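Local coordinates for protein GH18 chiitnase (Pseudoalteromonas aurantia, PDB 6K7Z) that probably hydrolyses internal glycosidic bonds of chitin, as an endochitinase of glycoside hydrolase family 18 built on a TIM barrel, at residues A[119-123]-A[124-128]; A[175-178]-A[179-183]. All coordinates share one frame; numbering follows the deposited sequence.

Interaction 1 (A[119-123]-A[124-128]); sequences TAAFT and GQAGY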
loop_
_atom_site.group_PDB
_atom_site.type_symbol
_atom_site.label_atom_id
_atom_site.label_comp_id
_atom_site.label_asym_id
_atom_site.label_seq_id
_atom_site.Cartn_x
_atom_site.Cartn_y
_atom_site.Cartn_z
ATOM N N THR A 119 -0.394 14.194 4.224
ATOM C CA THR A 119 -0.266 15.118 3.105
ATOM C C THR A 119 0.361 16.442 3.530
ATOM O O THR A 119 1.131 17.048 2.770
ATOM C CB THR A 119 -1.649 15.345 2.499
ATOM O OG1 THR A 119 -2.210 14.074 2.139
ATOM C CG2 THR A 119 -1.571 16.247 1.274
ATOM N N ALA A 120 0.038 16.915 4.738
ATOM C CA ALA A 120 0.538 18.215 5.175
ATOM C C ALA A 120 2.056 18.254 5.260
ATOM O O ALA A 120 2.636 19.342 5.234
ATOM C CB ALA A 120 -0.056 18.591 6.532
ATOM N N ALA A 121 2.716 17.101 5.370
ATOM C CA ALA A 121 4.173 17.102 5.389
ATOM C C ALA A 121 4.784 17.310 4.010
ATOM O O ALA A 121 6.004 17.474 3.914
ATOM C CB ALA A 121 4.695 15.801 6.011
ATOM N N PHE A 122 3.977 17.329 2.945
ATOM C CA PHE A 122 4.456 17.719 1.623
ATOM C C PHE A 122 4.173 19.185 1.304
ATOM O O PHE A 122 4.594 19.660 0.246
ATOM C CB PHE A 122 3.817 16.848 0.525
ATOM C CG PHE A 122 4.097 15.367 0.654
ATOM C CD1 PHE A 122 5.279 14.899 1.223
ATOM C CD2 PHE A 122 3.168 14.445 0.188
ATOM C CE1 PHE A 122 5.524 13.529 1.314
ATOM C CE2 PHE A 122 3.393 13.092 0.274
ATOM C CZ PHE A 122 4.572 12.618 0.847
ATOM N N THR A 123 3.457 19.902 2.179
ATOM C CA THR A 123 3.074 21.295 1.948
ATOM C C THR A 123 3.733 22.270 2.912
ATOM O O THR A 123 3.319 23.434 2.973
ATOM C CB THR A 123 1.561 21.468 2.059
ATOM O OG1 THR A 123 1.158 21.221 3.418
ATOM C CG2 THR A 123 0.843 20.514 1.128
ATOM N N GLY A 124 4.727 21.835 3.679
ATOM C CA GLY A 124 5.349 22.736 4.623
ATOM C C GLY A 124 4.542 23.027 5.870
ATOM O O GLY A 124 4.923 23.917 6.634
ATOM N N GLN A 125 3.450 22.298 6.112
ATOM C CA GLN A 125 2.548 22.593 7.222
ATOM C C GLN A 125 2.678 21.637 8.400
ATOM O O GLN A 125 1.944 21.791 9.379
ATOM C CB GLN A 125 1.090 22.590 6.742
ATOM C CG GLN A 125 0.726 23.712 5.784
ATOM C CD GLN A 125 0.824 25.078 6.436
ATOM O OE1 GLN A 125 0.257 25.310 7.509
ATOM N NE2 GLN A 125 1.554 25.987 5.799
ATOM N N ALA A 126 3.582 20.658 8.344
ATOM C CA ALA A 126 3.661 19.628 9.371
ATOM C C ALA A 126 4.882 19.744 10.273
ATOM O O ALA A 126 5.016 18.954 11.212
ATOM C CB ALA A 126 3.648 18.236 8.727
ATOM N N GLY A 127 5.785 20.681 10.013
ATOM C CA GLY A 127 6.960 20.776 10.854
ATOM C C GLY A 127 7.993 19.700 10.618
ATOM O O GLY A 127 8.849 19.481 11.476
ATOM N N TYR A 128 7.930 19.004 9.484
ATOM C CA TYR A 128 8.995 18.092 9.090
ATOM C C TYR A 128 8.849 17.829 7.598
ATOM O O TYR A 128 7.763 17.969 7.035
ATOM C CB TYR A 128 8.970 16.775 9.889
ATOM C CG TYR A 128 7.885 15.798 9.457
ATOM C CD1 TYR A 128 6.574 15.937 9.905
ATOM C CD2 TYR A 128 8.175 14.738 8.598
ATOM C CE1 TYR A 128 5.569 15.043 9.504
ATOM C CE2 TYR A 128 7.176 13.840 8.189
ATOM C CZ TYR A 128 5.882 13.998 8.652
ATOM O OH TYR A 128 4.900 13.121 8.246
HETATM O O HOH W 1 6.977 19.830 3.205
#
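Ala121 offers its CB to one face of the Tyr128 ring, a CH-pi contact in which the methyl sits toward the phenol end and comes to 3.4 Å from CZ. The ring in turn is anchored beyond the turn, since Tyr128 OH is hydrogen-bonded to Asp118 and Tyr116, so the surface that Ala121 meets is unlikely to swing. Beside it, Ala126 sends its CB over the backbone of Ala121, 3.6 Å from Ala121 CA. These small apolar groups pack residues 126-128 against the 3-10 segment 119-122, all within the loop between strand 111-115 and helix 130-144 of the family 18 barrel. The polar hub is Ala120 O, which accepts three hydrogen bonds. Thr123 N donates one; Thr123 OG1, set between its own N and carbonyl carbon (chi1 66°), reaches the same oxygen at 3.0 Å from the side and tilted out of the carbonyl plane (C=O...OG1 109°). Gln125 N arrives nearly end-on instead, 3.2 Å from Ala120 O. That 6-to-1 bond, with positive phi at Gly124, recalls a Schellman motif whose inner bond is replaced by a water: the water donates to Ala121 O at 2.6 Å and accepts from Gly124 N. The side chains of Thr123 and Gln125 cross at about a right angle, with Thr123 OG1 3.5 Å from Gln125 CG. A valine in place of Thr123 would probably cost Ala120 O its hydroxyl donor, leaving that oxygen to two backbone N-H groups and the turn less firmly closed. Phe122 points away from this contact and meets the ring of Tyr160 edge-to-face.

Interaction 2 (A[175-178]-A[179-183]); sequences ELVG and QEIDW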
loop_
_atom_site.group_PDB
_atom_site.type_symbol
_atom_site.label_atom_id
_atom_site.label_comp_id
_atom_site.label_asym_id
_atom_site.label_seq_id
_atom_site.Cartn_x
_atom_site.Cartn_y
_atom_site.Cartn_z
ATOM N N GLU A 175 12.182 9.919 -7.290
ATOM C CA GLU A 175 13.397 10.415 -7.925
ATOM C C GLU A 175 14.648 10.047 -7.144
ATOM O O GLU A 175 15.690 9.782 -7.747
ATOM C CB GLU A 175 13.304 11.923 -8.094
ATOM C CG GLU A 175 12.479 12.292 -9.314
ATOM C CD GLU A 175 12.101 13.746 -9.352
ATOM O OE1 GLU A 175 12.264 14.449 -8.332
ATOM O OE2 GLU A 175 11.627 14.177 -10.412
ATOM N N LEU A 176 14.569 10.004 -5.816
ATOM C CA LEU A 176 15.740 9.719 -4.992
ATOM C C LEU A 176 15.910 8.247 -4.645
ATOM O O LEU A 176 17.048 7.770 -4.588
ATOM C CB LEU A 176 15.691 10.542 -3.703
ATOM C CG LEU A 176 16.372 11.920 -3.760
ATOM C CD1 LEU A 176 17.848 11.761 -4.112
ATOM C CD2 LEU A 176 15.686 12.849 -4.742
ATOM N N VAL A 177 14.819 7.504 -4.406
ATOM C CA VAL A 177 14.938 6.127 -3.924
ATOM C C VAL A 177 13.982 5.174 -4.640
ATOM O O VAL A 177 13.780 4.043 -4.189
ATOM C CB VAL A 177 14.704 6.032 -2.402
ATOM C CG1 VAL A 177 15.737 6.862 -1.624
ATOM C CG2 VAL A 177 13.252 6.425 -2.046
ATOM N N GLY A 178 13.402 5.607 -5.761
ATOM C CA GLY A 178 12.496 4.733 -6.492
ATOM C C GLY A 178 13.095 3.382 -6.827
ATOM O O GLY A 178 12.385 2.369 -6.857
ATOM N N GLN A 179 14.408 3.338 -7.069
ATOM C CA GLN A 179 15.064 2.077 -7.387
ATOM C C GLN A 179 15.023 1.090 -6.227
ATOM O O GLN A 179 15.220 -0.112 -6.443
ATOM C CB GLN A 179 16.510 2.338 -7.819
ATOM C CG GLN A 179 17.436 2.822 -6.702
ATOM C CD GLN A 179 17.252 4.295 -6.322
ATOM O OE1 GLN A 179 16.496 5.040 -6.957
ATOM N NE2 GLN A 179 17.969 4.722 -5.281
ATOM N N GLU A 180 14.753 1.555 -5.010
ATOM C CA GLU A 180 14.705 0.697 -3.837
ATOM C C GLU A 180 13.290 0.290 -3.445
ATOM O O GLU A 180 13.120 -0.466 -2.484
ATOM C CB GLU A 180 15.387 1.396 -2.660
ATOM C CG GLU A 180 16.861 1.672 -2.926
ATOM C CD GLU A 180 17.561 2.319 -1.761
ATOM O OE1 GLU A 180 16.990 2.352 -0.649
ATOM O OE2 GLU A 180 18.696 2.799 -1.957
ATOM N N ILE A 181 12.283 0.785 -4.147
ATOM C CA ILE A 181 10.881 0.494 -3.857
ATOM C C ILE A 181 10.397 -0.535 -4.864
ATOM O O ILE A 181 10.639 -0.394 -6.072
ATOM C CB ILE A 181 10.036 1.780 -3.936
ATOM C CG1 ILE A 181 10.459 2.762 -2.843
ATOM C CG2 ILE A 181 8.528 1.461 -3.905
ATOM C CD1 ILE A 181 9.810 4.132 -2.964
ATOM N N ASP A 182 9.690 -1.557 -4.386
ATOM C CA ASP A 182 9.218 -2.574 -5.316
ATOM C C ASP A 182 8.028 -2.092 -6.134
ATOM O O ASP A 182 7.985 -2.313 -7.349
ATOM C CB ASP A 182 8.887 -3.858 -4.562
ATOM C CG ASP A 182 10.134 -4.525 -4.006
ATOM O OD1 ASP A 182 10.818 -5.234 -4.767
ATOM O OD2 ASP A 182 10.428 -4.328 -2.826
ATOM N N TRP A 183 7.058 -1.426 -5.508
ATOM C CA TRP A 183 5.949 -0.856 -6.267
ATOM C C TRP A 183 5.188 0.132 -5.394
ATOM O O TRP A 183 5.382 0.205 -4.179
ATOM C CB TRP A 183 4.998 -1.932 -6.796
ATOM C CG TRP A 183 4.394 -2.800 -5.741
ATOM C CD1 TRP A 183 3.317 -2.504 -4.946
ATOM C CD2 TRP A 183 4.809 -4.119 -5.380
ATOM N NE1 TRP A 183 3.055 -3.553 -4.105
ATOM C CE2 TRP A 183 3.957 -4.557 -4.347
ATOM C CE3 TRP A 183 5.821 -4.976 -5.827
ATOM C CZ2 TRP A 183 4.083 -5.811 -3.761
ATOM C CZ3 TRP A 183 5.944 -6.222 -5.238
ATOM C CH2 TRP A 183 5.090 -6.624 -4.212
#
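Val177 O and Gly178 O, in the last turn before the chain leaves the helix, accept from the backbone N-H groups three residues on. Glu180 N donates to Val177 O at 2.8 Å, and Ile181 N to Gly178 O at 3.1 Å, two i to i+3 bonds that give the 3-10 pattern. After Glu180 the backbone opens out, Ile181 taking an extended conformation that leads the chain toward strand 183-187. The segments thus form the helix-to-strand step of an alpha/beta unit in the TIM barrel, and Lys218 also donates to Gly178 O, tying the turn to a residue just ahead of strand 219-224. Gln179 turns its side chain back along the helix: CG lies between the backbone N and carbonyl carbon (chi1 69°) and a bend at chi2 brings NE2 to Leu176 O, 3.3 Å away. Leu176 O lies almost in the plane of the Gln179 amide, and the bond is fairly straight at 161°. On the buried side the contact is apolar and looser, with Val177 CG2 4.2 Å from Ile181 CD1. Asp182, farther along, forms a salt bridge with Arg142 of helix 130-144.

Both interactions are turns of the same barrel, met in series along the chain, and they illustrate its two kinds of connection. The DxxDxDxE signature of family 18 runs along strand 111-115 and ends just past it at Glu117, the catalytic acid expected from the family, two residues before interaction 1; that strand-to-helix loop is probably on the rim where family 18 enzymes bind chitin. Interaction 2 leads from a helix into a strand, toward the other end of the barrel. The centres of interactions 1 and 2 are about 21 Å apart, and the nearest atoms of interactions 1 and 2 about 11 Å. Helix 130-144 joins them indirectly: Phe122 and Tyr128 pack on its Leu134 and Phe133, and Leu176 and Val177 on its Ile135.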